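Geranyltranstransferase (IspA) (Helicobacter pylori, PDB 3Q1O) probably acts as a magnesium-dependent prenyltransferase of isoprenoid biosynthesis, and binds two dimethylallyl diphosphate molecules and a magnesium ion. Local coordinates at residues A[237-242]-A[261-266]; A[194-199]-A[231-236]; A[102-107]-A[117-122]; A[91-96]-A[133-138]. One frame throughout, in Å; residues are numbered along the deposited sequence.

Contact 1 (A[237-242]-A[261-266]); sequences DDIIDV and SFVNLL. With DMA (dimethylallyl diphosphate), chain F; DMA (dimethylallyl diphosphate), chain G.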
# COMPACT_ATOMS: atom_id res chain seq x y z
N ASP A 237 20.57 15.99 -1.30
CA ASP A 237 20.41 15.13 -0.13
C ASP A 237 21.69 14.33 0.13
O ASP A 237 22.08 14.15 1.29
CB ASP A 237 19.22 14.18 -0.28
CG ASP A 237 18.99 13.32 0.96
OD1 ASP A 237 18.57 13.87 2.00
OD2 ASP A 237 19.23 12.09 0.90
N ASP A 238 22.32 13.85 -0.94
CA ASP A 238 23.60 13.15 -0.85
C ASP A 238 24.69 14.04 -0.26
O ASP A 238 25.52 13.57 0.52
CB ASP A 238 24.03 12.62 -2.21
CG ASP A 238 23.18 11.44 -2.68
OD1 ASP A 238 22.31 10.99 -1.91
OD2 ASP A 238 23.38 10.97 -3.81
N ILE A 239 24.65 15.32 -0.60
CA ILE A 239 25.60 16.31 -0.11
C ILE A 239 25.31 16.65 1.35
O ILE A 239 26.24 16.88 2.13
CB ILE A 239 25.64 17.57 -1.03
CG1 ILE A 239 26.18 17.19 -2.41
CG2 ILE A 239 26.51 18.68 -0.44
CD1 ILE A 239 26.00 18.25 -3.46
N ILE A 240 24.02 16.64 1.71
CA ILE A 240 23.57 16.88 3.08
C ILE A 240 24.24 15.92 4.09
O ILE A 240 24.66 16.35 5.16
CB ILE A 240 22.00 16.86 3.18
CG1 ILE A 240 21.45 18.25 2.86
CG2 ILE A 240 21.50 16.40 4.56
CD1 ILE A 240 19.94 18.28 2.63
N ASP A 241 24.38 14.65 3.70
CA ASP A 241 25.00 13.62 4.54
C ASP A 241 26.41 13.96 5.05
O ASP A 241 26.74 13.64 6.19
CB ASP A 241 25.02 12.28 3.81
CG ASP A 241 25.58 11.15 4.67
OD1 ASP A 241 24.97 10.83 5.71
OD2 ASP A 241 26.64 10.59 4.30
N VAL A 242 27.22 14.59 4.21
CA VAL A 242 28.59 14.92 4.59
C VAL A 242 28.75 16.37 5.08
O VAL A 242 29.74 16.68 5.75
CB VAL A 242 29.62 14.60 3.46
CG1 VAL A 242 29.58 13.11 3.09
CG2 VAL A 242 29.38 15.46 2.24
N SER A 261 26.16 7.04 -3.54
CA SER A 261 25.74 8.44 -3.56
C SER A 261 26.61 9.25 -4.51
O SER A 261 27.67 8.79 -4.93
CB SER A 261 25.77 9.04 -2.16
OG SER A 261 27.08 9.42 -1.78
N PHE A 262 26.14 10.44 -4.85
CA PHE A 262 26.86 11.35 -5.73
C PHE A 262 28.18 11.81 -5.14
O PHE A 262 29.16 11.95 -5.87
CB PHE A 262 25.98 12.53 -6.15
CG PHE A 262 25.21 12.29 -7.42
CD1 PHE A 262 25.48 13.02 -8.57
CD2 PHE A 262 24.22 11.30 -7.49
CE1 PHE A 262 24.79 12.79 -9.75
CE2 PHE A 262 23.52 11.07 -8.67
CZ PHE A 262 23.81 11.81 -9.80
N VAL A 263 28.21 12.01 -3.82
CA VAL A 263 29.42 12.36 -3.09
C VAL A 263 30.47 11.24 -3.13
O VAL A 263 31.65 11.51 -3.28
CB VAL A 263 29.10 12.78 -1.63
CG1 VAL A 263 30.37 13.07 -0.84
CG2 VAL A 263 28.19 14.00 -1.62
N ASN A 264 30.03 9.99 -3.02
CA ASN A 264 30.94 8.84 -3.12
C ASN A 264 31.49 8.68 -4.52
O ASN A 264 32.66 8.35 -4.71
CB ASN A 264 30.26 7.54 -2.70
CG ASN A 264 29.98 7.48 -1.21
OD1 ASN A 264 30.47 8.31 -0.43
ND2 ASN A 264 29.19 6.50 -0.80
N LEU A 265 30.63 8.93 -5.51
CA LEU A 265 30.99 8.73 -6.90
C LEU A 265 31.90 9.83 -7.44
O LEU A 265 32.90 9.53 -8.09
CB LEU A 265 29.73 8.64 -7.75
CG LEU A 265 29.97 7.89 -9.05
CD1 LEU A 265 30.38 6.44 -8.74
CD2 LEU A 265 28.74 7.94 -9.93
N LEU A 266 31.55 11.08 -7.16
CA LEU A 266 32.25 12.22 -7.72
C LEU A 266 33.26 12.84 -6.76
O LEU A 266 34.18 13.56 -7.18
CB LEU A 266 31.24 13.29 -8.17
CG LEU A 266 30.10 12.91 -9.12
CD1 LEU A 266 29.13 14.07 -9.29
CD2 LEU A 266 30.61 12.43 -10.48
C1 DMA F . 13.96 12.17 2.59
O1 DMA F . 13.01 13.17 2.21
C2 DMA F . 13.77 11.20 1.44
C3 DMA F . 14.49 11.28 0.31
C4 DMA F . 15.58 12.30 0.12
C5 DMA F . 14.19 10.30 -0.79
PA DMA F . 12.93 14.66 2.78
O1A DMA F . 11.72 15.31 2.15
O2A DMA F . 14.30 15.29 2.64
O3A DMA F . 12.64 14.38 4.34
PB DMA F . 11.35 14.94 5.13
O1B DMA F . 11.63 14.48 6.54
O2B DMA F . 11.35 16.44 4.91
O3B DMA F . 10.19 14.25 4.47
C1 DMA G . 15.71 7.06 0.75
O1 DMA G . 16.96 7.42 0.17
C2 DMA G . 14.63 6.85 -0.28
C3 DMA G . 13.35 6.75 0.09
C4 DMA G . 12.94 6.85 1.53
C5 DMA G . 12.30 6.54 -0.96
PA DMA G . 18.13 7.76 1.23
O1A DMA G . 18.29 6.53 2.09
O2A DMA G . 19.32 8.33 0.50
O3A DMA G . 17.40 8.93 2.07
PB DMA G . 17.83 9.43 3.53
O1B DMA G . 16.79 10.48 3.84
O2B DMA G . 17.77 8.19 4.40
O3B DMA G . 19.22 9.99 3.35
O HOH W 1 26.33 11.26 0.36
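Asp238, on helix 216-243, turns its side chain to the start of helix 262-266 and meets Ser261 and Phe262. Its CB lies 4.0 Å from Ser261 CB. The chi1 of -71° sets CG beside the backbone N, opposite the carbonyl carbon, and brings CG to 3.6 Å from Ser261 CB. At the tip the two oxygens part company. OD1 accepts from Gln234 NE2, back along its own helix, while OD2 crosses over to take the amide of Phe262, with N to OD2 at 3.0 Å. That bond is nearly straight, 169° at the hydrogen, but it meets OD2 from above the carboxylate plane, 37° out of it. OD2 also has His192 NE2 as a partner. Ser261, at the N-cap, receives Asn264 N on its OG at 3.3 Å, so the amides of Phe262 and Asn264, in the first turn, both find side-chain acceptors. Beyond the polar pair, Val263 supplies the apolar part: its CG2 packs 3.9 Å from Ile239 CG1, the two side chains crossing at about a right angle, and its CG1 meets Val242 CG1 tip to tip at 4.0 Å. Asp238 belongs to the DDxxD sequence, the second aspartate-rich motif of this family. Gripped at both oxygens, its carboxylate is restrained in rotation and ties the motif to the helix start, whose dipole would probably add to the attraction, whereas neighbouring Asp237 faces the ligands.

Contact 2 (A[194-199]-A[231-236]); sequences HKTAKL and LCFQVL. With DMA (dimethylallyl diphosphate), chain F; DMA (dimethylallyl diphosphate), chain G.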
# COMPACT_ATOMS: atom_id res chain seq x y z
N HIS A 194 14.37 7.10 -9.80
CA HIS A 194 13.33 6.18 -9.37
C HIS A 194 13.07 6.27 -7.87
O HIS A 194 11.94 6.50 -7.46
CB HIS A 194 13.63 4.77 -9.85
CG HIS A 194 13.39 4.60 -11.32
ND1 HIS A 194 14.25 5.08 -12.27
CD2 HIS A 194 12.35 4.05 -11.99
CE1 HIS A 194 13.77 4.82 -13.47
NE2 HIS A 194 12.62 4.19 -13.33
N LYS A 195 14.14 6.16 -7.08
CA LYS A 195 14.11 6.30 -5.63
C LYS A 195 13.46 7.61 -5.13
O LYS A 195 12.72 7.59 -4.14
CB LYS A 195 15.54 6.20 -5.10
CG LYS A 195 15.70 6.09 -3.61
CD LYS A 195 17.16 5.99 -3.20
CE LYS A 195 17.87 7.33 -3.27
NZ LYS A 195 19.10 7.35 -2.44
N THR A 196 13.71 8.72 -5.82
CA THR A 196 13.34 10.04 -5.30
C THR A 196 12.50 10.91 -6.24
O THR A 196 11.51 11.52 -5.81
CB THR A 196 14.60 10.79 -4.85
OG1 THR A 196 15.28 10.00 -3.87
CG2 THR A 196 14.27 12.15 -4.23
N ALA A 197 12.88 10.98 -7.51
CA ALA A 197 12.25 11.91 -8.45
C ALA A 197 10.83 11.51 -8.85
O ALA A 197 10.01 12.37 -9.17
CB ALA A 197 13.12 12.10 -9.68
N LYS A 198 10.56 10.21 -8.83
CA LYS A 198 9.28 9.67 -9.26
C LYS A 198 8.12 10.20 -8.39
O LYS A 198 7.09 10.65 -8.91
CB LYS A 198 9.35 8.13 -9.25
CG LYS A 198 9.03 7.44 -10.60
CD LYS A 198 9.95 7.90 -11.71
CE LYS A 198 9.94 6.95 -12.90
NZ LYS A 198 8.77 7.15 -13.79
N LEU A 199 8.32 10.21 -7.08
CA LEU A 199 7.32 10.71 -6.16
C LEU A 199 7.21 12.24 -6.17
O LEU A 199 6.14 12.80 -5.92
CB LEU A 199 7.58 10.20 -4.74
CG LEU A 199 6.39 10.16 -3.78
CD1 LEU A 199 5.33 9.22 -4.32
CD2 LEU A 199 6.84 9.74 -2.39
N LEU A 231 15.75 14.60 -9.23
CA LEU A 231 17.15 14.20 -9.29
C LEU A 231 18.03 15.20 -8.53
O LEU A 231 18.86 14.80 -7.73
CB LEU A 231 17.64 14.05 -10.74
CG LEU A 231 19.16 13.82 -10.91
CD1 LEU A 231 19.60 12.47 -10.34
CD2 LEU A 231 19.55 13.93 -12.37
N CYS A 232 17.81 16.49 -8.79
CA CYS A 232 18.52 17.55 -8.09
C CYS A 232 18.31 17.49 -6.58
O CYS A 232 19.25 17.70 -5.82
CB CYS A 232 18.09 18.91 -8.63
SG CYS A 232 19.08 20.28 -8.00
N PHE A 233 17.07 17.19 -6.16
CA PHE A 233 16.72 17.02 -4.75
C PHE A 233 17.59 15.95 -4.08
O PHE A 233 18.14 16.19 -3.00
CB PHE A 233 15.23 16.68 -4.61
CG PHE A 233 14.73 16.67 -3.19
CD1 PHE A 233 14.66 15.48 -2.47
CD2 PHE A 233 14.33 17.85 -2.57
CE1 PHE A 233 14.20 15.46 -1.16
CE2 PHE A 233 13.87 17.84 -1.25
CZ PHE A 233 13.81 16.65 -0.55
N GLN A 234 17.73 14.79 -4.72
CA GLN A 234 18.52 13.69 -4.17
C GLN A 234 20.03 13.96 -4.16
O GLN A 234 20.74 13.52 -3.25
CB GLN A 234 18.22 12.39 -4.91
CG GLN A 234 18.82 11.14 -4.26
CD GLN A 234 18.48 10.98 -2.79
OE1 GLN A 234 17.31 11.04 -2.41
NE2 GLN A 234 19.50 10.78 -1.97
N VAL A 235 20.51 14.68 -5.17
CA VAL A 235 21.92 15.06 -5.23
C VAL A 235 22.25 15.99 -4.07
O VAL A 235 23.28 15.83 -3.41
CB VAL A 235 22.31 15.67 -6.61
CG1 VAL A 235 23.71 16.25 -6.57
CG2 VAL A 235 22.21 14.59 -7.69
N LEU A 236 21.35 16.93 -3.79
CA LEU A 236 21.51 17.80 -2.63
C LEU A 236 21.40 17.02 -1.31
O LEU A 236 22.07 17.36 -0.34
CB LEU A 236 20.50 18.94 -2.67
CG LEU A 236 20.68 19.94 -3.82
CD1 LEU A 236 19.50 20.91 -3.86
CD2 LEU A 236 21.99 20.68 -3.68
C1 DMA F . 13.96 12.17 2.59
O1 DMA F . 13.01 13.17 2.21
C2 DMA F . 13.77 11.20 1.44
C3 DMA F . 14.49 11.28 0.31
C4 DMA F . 15.58 12.30 0.12
C5 DMA F . 14.19 10.30 -0.79
PA DMA F . 12.93 14.66 2.78
O1A DMA F . 11.72 15.31 2.15
O2A DMA F . 14.30 15.29 2.64
O3A DMA F . 12.64 14.38 4.34
PB DMA F . 11.35 14.94 5.13
O1B DMA F . 11.63 14.48 6.54
O2B DMA F . 11.35 16.44 4.91
O3B DMA F . 10.19 14.25 4.47
C1 DMA G . 15.71 7.06 0.75
O1 DMA G . 16.96 7.42 0.17
C2 DMA G . 14.63 6.85 -0.28
C3 DMA G . 13.35 6.75 0.09
C4 DMA G . 12.94 6.85 1.53
C5 DMA G . 12.30 6.54 -0.96
PA DMA G . 18.13 7.76 1.23
O1A DMA G . 18.29 6.53 2.09
O2A DMA G . 19.32 8.33 0.50
O3A DMA G . 17.40 8.93 2.07
PB DMA G . 17.83 9.43 3.53
O1B DMA G . 16.79 10.48 3.84
O2B DMA G . 17.77 8.19 4.40
O3B DMA G . 19.22 9.99 3.35
O HOH W 2 21.86 8.54 -2.28
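Part of the dimethylallyl diphosphate pocket is formed where the Lys195-Thr196 pair of helix 185-211 faces Gln234 of helix 216-243. A wider pi-type turn at 194-197 carries the pair. Thr196 OG1 donates to Gln234 OE1 at 2.7 Å, arriving from the side of the carbonyl, 122° at the oxygen, and tilted from its plane. A bend at chi2 (53°) turns OE1 to the threonine, and Gln234 NE2 goes to Asp237 OD2, so the amide is held at both ends. Next to it Lys195 starts out extended, bends at chi3, and puts NZ 3.1 Å from O2A of the chain G dimethylallyl diphosphate; a weaker bond reaches O1 of that ligand. Lys195 NZ and Gln234 NE2 are both donors, and a water accepts from both, at 3.0 Å from NZ and weakly from NE2. On the pocket's other ligand, Phe233 turns a ring edge to the chain F diphosphate, CZ 3.5 Å from O2A, while Thr196 CG2 rests 3.8 Å from Phe233 CD1. At the far end Ala197 CB abuts Leu231 N at 3.7 Å. The two helix segments run at 134° in the middle of the bundle, their axes 8.2 Å apart at the closest; Phe58 stacks on Phe233, and helices 268-287 and 294-308 pack against the flank of 231-236 through Cys232 and Leu236.

Contact 3 (A[102-107]-A[117-122]); sequences DLPCMD and TLHAKY. With MG (magnesium ion), chain E.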
# COMPACT_ATOMS: atom_id res chain seq x y z
N ASP A 102 14.62 3.15 7.01
CA ASP A 102 15.41 3.19 8.24
C ASP A 102 15.53 1.84 8.96
O ASP A 102 16.22 1.75 9.97
CB ASP A 102 14.82 4.22 9.21
CG ASP A 102 14.91 5.64 8.68
OD1 ASP A 102 15.82 5.95 7.90
OD2 ASP A 102 14.04 6.45 9.07
N LEU A 103 14.85 0.82 8.44
CA LEU A 103 14.87 -0.53 9.03
C LEU A 103 16.29 -1.09 9.16
O LEU A 103 17.14 -0.79 8.32
CB LEU A 103 14.00 -1.49 8.21
CG LEU A 103 12.48 -1.41 8.37
CD1 LEU A 103 11.80 -2.31 7.35
CD2 LEU A 103 12.05 -1.79 9.77
N PRO A 104 16.54 -1.91 10.22
CA PRO A 104 17.85 -2.52 10.44
C PRO A 104 18.41 -3.23 9.21
O PRO A 104 19.59 -3.06 8.90
CB PRO A 104 17.58 -3.52 11.57
CG PRO A 104 16.51 -2.86 12.37
CD PRO A 104 15.63 -2.16 11.35
N CYS A 105 17.57 -3.97 8.49
CA CYS A 105 17.98 -4.68 7.28
C CYS A 105 18.21 -3.73 6.10
O CYS A 105 18.84 -4.11 5.11
CB CYS A 105 16.95 -5.75 6.89
SG CYS A 105 15.31 -5.12 6.41
N MET A 106 17.67 -2.52 6.19
CA MET A 106 17.86 -1.53 5.14
C MET A 106 19.00 -0.56 5.48
O MET A 106 20.16 -0.97 5.46
CB MET A 106 16.54 -0.84 4.80
CG MET A 106 16.42 -0.54 3.32
SD MET A 106 14.92 -1.12 2.51
CE MET A 106 14.81 -2.79 3.10
N ASP A 107 18.70 0.70 5.81
CA ASP A 107 19.76 1.67 6.13
C ASP A 107 20.14 1.72 7.60
O ASP A 107 21.08 2.44 7.97
CB ASP A 107 19.41 3.08 5.65
CG ASP A 107 19.35 3.19 4.14
OD1 ASP A 107 18.96 4.28 3.66
OD2 ASP A 107 19.66 2.20 3.43
N THR A 117 13.53 6.40 15.59
CA THR A 117 12.81 5.64 14.57
C THR A 117 11.94 4.58 15.23
O THR A 117 12.23 4.15 16.36
CB THR A 117 13.78 4.96 13.59
OG1 THR A 117 14.80 4.27 14.32
CG2 THR A 117 14.42 6.00 12.66
N LEU A 118 10.90 4.14 14.53
CA LEU A 118 9.89 3.25 15.10
C LEU A 118 10.47 1.94 15.60
O LEU A 118 10.01 1.42 16.62
CB LEU A 118 8.75 2.99 14.11
CG LEU A 118 7.91 4.22 13.74
CD1 LEU A 118 6.83 3.81 12.78
CD2 LEU A 118 7.31 4.92 14.97
N HIS A 119 11.48 1.41 14.91
CA HIS A 119 12.13 0.18 15.34
C HIS A 119 13.07 0.36 16.54
O HIS A 119 13.36 -0.60 17.25
CB HIS A 119 12.86 -0.49 14.17
CG HIS A 119 13.98 0.33 13.62
ND1 HIS A 119 15.30 0.07 13.91
CD2 HIS A 119 13.99 1.41 12.80
CE1 HIS A 119 16.07 0.94 13.29
NE2 HIS A 119 15.30 1.77 12.61
N ALA A 120 13.54 1.59 16.76
CA ALA A 120 14.40 1.89 17.91
C ALA A 120 13.58 2.15 19.16
O ALA A 120 13.91 1.66 20.24
CB ALA A 120 15.32 3.06 17.60
N LYS A 121 12.50 2.93 19.01
CA LYS A 121 11.58 3.22 20.11
C LYS A 121 10.72 2.02 20.49
O LYS A 121 10.52 1.76 21.68
CB LYS A 121 10.69 4.41 19.76
CG LYS A 121 9.86 4.93 20.92
CD LYS A 121 9.20 6.25 20.57
CE LYS A 121 8.09 6.58 21.56
NZ LYS A 121 7.38 7.84 21.18
N TYR A 122 10.20 1.29 19.50
CA TYR A 122 9.31 0.17 19.78
C TYR A 122 9.99 -1.16 19.49
O TYR A 122 10.68 -1.69 20.37
CB TYR A 122 7.98 0.33 19.03
CG TYR A 122 7.26 1.64 19.33
CD1 TYR A 122 6.59 1.83 20.53
CD2 TYR A 122 7.26 2.68 18.41
CE1 TYR A 122 5.92 3.02 20.81
CE2 TYR A 122 6.62 3.88 18.68
CZ TYR A 122 5.95 4.05 19.88
OH TYR A 122 5.30 5.23 20.13
MG MG E . 18.39 6.33 4.11
O HOH W 3 18.09 6.09 6.18
O HOH W 4 20.48 6.44 4.58
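Leu103 and His119 bring their CA atoms to 6.9 Å where an irregular loop meets a single helical turn. The loop makes a type I turn from Leu103 to Met106, closed by Met106 N to Leu103 O at 2.8 Å. On the other segment Thr117 stands at the N-cap of helix 118-121, and its carbonyl O accepts from both Ala120 N and Lys121 N. His119, with chi1 at 64° and CG between the backbone N and carbonyl carbon, presents one ring face to the turn: Pro104 CD sits 3.7 Å from the ring centroid, a CH-pi contact, with Leu103 CA farther out over the same face. Thr117 CG2 touches Asp102 OD2 at 3.6 Å; that oxygen is salt-bridged to Arg112. Asp102 OD1 accepts at 2.9 Å from a water bound to the magnesium ion, which makes this aspartate second-shell, whereas Asp107 OD1 binds the metal directly at 2.2 Å, together with Asp101. This is the first aspartate-rich motif, DDxxxxD. The loop leaves helix 80-101 and returns through the hairpin of strands 111-112 and 115-116; Ala127 of helix 124-143 lies against Leu103 and His119, and Val128 of the second subunit packs on Leu103.

Contact 4 (A[91-96]-A[133-138]); sequences ECLHTY and ALNTYS. With DMA (dimethylallyl diphosphate), chain F.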
# COMPACT_ATOMS: atom_id res chain seq x y z
N GLU A 91 2.07 12.53 1.67
CA GLU A 91 2.95 12.56 2.83
C GLU A 91 2.98 11.23 3.59
O GLU A 91 4.03 10.80 4.06
CB GLU A 91 2.58 13.72 3.76
CG GLU A 91 3.56 13.98 4.91
CD GLU A 91 4.95 14.40 4.46
OE1 GLU A 91 5.14 14.79 3.28
OE2 GLU A 91 5.88 14.35 5.30
N CYS A 92 1.83 10.56 3.68
CA CYS A 92 1.78 9.24 4.30
C CYS A 92 2.63 8.22 3.55
O CYS A 92 3.43 7.51 4.16
CB CYS A 92 0.35 8.75 4.45
SG CYS A 92 -0.54 9.60 5.73
N LEU A 93 2.46 8.17 2.23
CA LEU A 93 3.26 7.27 1.40
C LEU A 93 4.75 7.59 1.50
O LEU A 93 5.56 6.68 1.62
CB LEU A 93 2.81 7.28 -0.07
CG LEU A 93 3.33 6.08 -0.87
CD1 LEU A 93 2.30 4.98 -0.94
CD2 LEU A 93 3.71 6.50 -2.27
N HIS A 94 5.09 8.87 1.46
CA HIS A 94 6.46 9.31 1.67
C HIS A 94 7.00 8.87 3.05
O HIS A 94 8.08 8.28 3.13
CB HIS A 94 6.60 10.82 1.47
CG HIS A 94 7.94 11.36 1.85
ND1 HIS A 94 9.11 10.88 1.30
CD2 HIS A 94 8.30 12.32 2.73
CE1 HIS A 94 10.14 11.52 1.83
NE2 HIS A 94 9.67 12.40 2.70
N THR A 95 6.22 9.11 4.10
CA THR A 95 6.58 8.70 5.47
C THR A 95 6.76 7.17 5.60
O THR A 95 7.71 6.71 6.25
CB THR A 95 5.54 9.19 6.49
OG1 THR A 95 5.39 10.61 6.38
CG2 THR A 95 5.97 8.86 7.90
N TYR A 96 5.86 6.40 5.00
CA TYR A 96 6.00 4.94 4.95
C TYR A 96 7.37 4.52 4.40
O TYR A 96 8.01 3.63 4.97
CB TYR A 96 4.83 4.28 4.19
CG TYR A 96 5.22 3.37 3.04
CD1 TYR A 96 5.88 2.15 3.26
CD2 TYR A 96 4.94 3.73 1.72
CE1 TYR A 96 6.27 1.33 2.19
CE2 TYR A 96 5.32 2.91 0.65
CZ TYR A 96 5.98 1.72 0.90
OH TYR A 96 6.35 0.91 -0.14
N ALA A 133 0.98 -0.06 7.07
CA ALA A 133 -0.27 0.65 7.35
C ALA A 133 -0.33 2.01 6.65
O ALA A 133 -1.35 2.35 6.07
CB ALA A 133 -0.48 0.79 8.87
N LEU A 134 0.76 2.77 6.68
CA LEU A 134 0.78 4.08 6.04
C LEU A 134 0.76 4.00 4.52
O LEU A 134 0.17 4.85 3.85
CB LEU A 134 1.95 4.93 6.54
CG LEU A 134 1.74 5.45 7.97
CD1 LEU A 134 3.06 5.75 8.64
CD2 LEU A 134 0.85 6.69 7.99
N ASN A 135 1.40 2.96 3.98
CA ASN A 135 1.35 2.62 2.56
C ASN A 135 -0.12 2.46 2.12
O ASN A 135 -0.57 3.13 1.19
CB ASN A 135 2.17 1.34 2.34
CG ASN A 135 2.36 0.95 0.86
OD1 ASN A 135 3.04 -0.04 0.57
ND2 ASN A 135 1.77 1.70 -0.05
N THR A 136 -0.84 1.59 2.82
CA THR A 136 -2.24 1.31 2.52
C THR A 136 -3.12 2.53 2.83
O THR A 136 -4.06 2.83 2.08
CB THR A 136 -2.71 0.06 3.32
OG1 THR A 136 -1.80 -1.02 3.08
CG2 THR A 136 -4.11 -0.38 2.91
N TYR A 137 -2.80 3.24 3.91
CA TYR A 137 -3.57 4.39 4.37
C TYR A 137 -3.60 5.55 3.38
O TYR A 137 -4.60 6.26 3.31
CB TYR A 137 -3.07 4.87 5.73
CG TYR A 137 -4.03 5.83 6.41
CD1 TYR A 137 -3.62 7.13 6.74
CD2 TYR A 137 -5.34 5.45 6.71
CE1 TYR A 137 -4.50 8.02 7.37
CE2 TYR A 137 -6.23 6.33 7.33
CZ TYR A 137 -5.80 7.61 7.66
OH TYR A 137 -6.67 8.47 8.27
N SER A 138 -2.51 5.73 2.64
CA SER A 138 -2.42 6.68 1.54
C SER A 138 -3.58 6.54 0.59
O SER A 138 -4.19 7.52 0.18
CB SER A 138 -1.13 6.46 0.76
OG SER A 138 -0.03 6.52 1.64
C1 DMA F . 13.96 12.17 2.59
O1 DMA F . 13.01 13.17 2.21
C2 DMA F . 13.77 11.20 1.44
C3 DMA F . 14.49 11.28 0.31
C4 DMA F . 15.58 12.30 0.12
C5 DMA F . 14.19 10.30 -0.79
PA DMA F . 12.93 14.66 2.78
O1A DMA F . 11.72 15.31 2.15
O2A DMA F . 14.30 15.29 2.64
O3A DMA F . 12.64 14.38 4.34
PB DMA F . 11.35 14.94 5.13
O1B DMA F . 11.63 14.48 6.54
O2B DMA F . 11.35 16.44 4.91
O3B DMA F . 10.19 14.25 4.47
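Tyr96 and Asn135 lie flat against each other, pointing the same way. Asn135 CB sits over the middle of the ring, 3.7 Å from its centroid, and the amide continues along the same face with its plane only 7° from that of the ring. The chi1 of -172° sends Asn135 CG opposite the backbone N, which lays the amide along the phenol. Beside this stack Tyr96 CB packs against Leu134 CB at 3.8 Å. One turn back, Cys92 SG touches Leu134 CD2 at 3.9 Å and the edge of the Tyr137 ring, with CD1 4.1 Å away: a sulfur-aromatic contact made near the ring plane. Ser138 completes the row, its OG lying 3.4 Å from Leu93 CB. The hydroxyl is turned inward to its own helix, donating to Leu134 O at 2.8 Å, so the carbonyl carries that bond as well as the one from Ser138 N. Further out, Tyr137 OH is held by His32, and Phe47 meets the Tyr137 ring edge-to-face. On the other side of helix 80-101 His94 points toward the pocket, where its NE2 donates to O3B of the chain F dimethylallyl diphosphate at 2.6 Å. Asn135 also packs on Asn135 of the second subunit, and Tyr96 on its Asp132. Two long helices, antiparallel at 160° and 7.8 Å apart locally, with helix 80-101 facing the ligand through His94 and both reaching the second subunit, fit the all-helical isoprenoid synthase fold in its dimeric form.

In the fold
Contacts 1 and 2 share helix 216-243 and lie 13 Å apart between centres; they meet where Phe262 CD1 touches Val235 CG2 at 3.7 Å. Contact 2 also reaches contact 4, 18 Å away between centres, through Leu199 CD1 and Leu93 CD2 at 3.8 Å. All three touch the chain F dimethylallyl diphosphate, with contacts 1 and 2 also touching the chain G molecule. Contact 3, nested in the chain loop that contact 4 closes, brings the magnesium-binding aspartate-rich motif to the pocket from across, about 22 Å from contact 1 between centres but only about 8 Å between nearest atoms. Contacts 3 and 4 both border the second subunit.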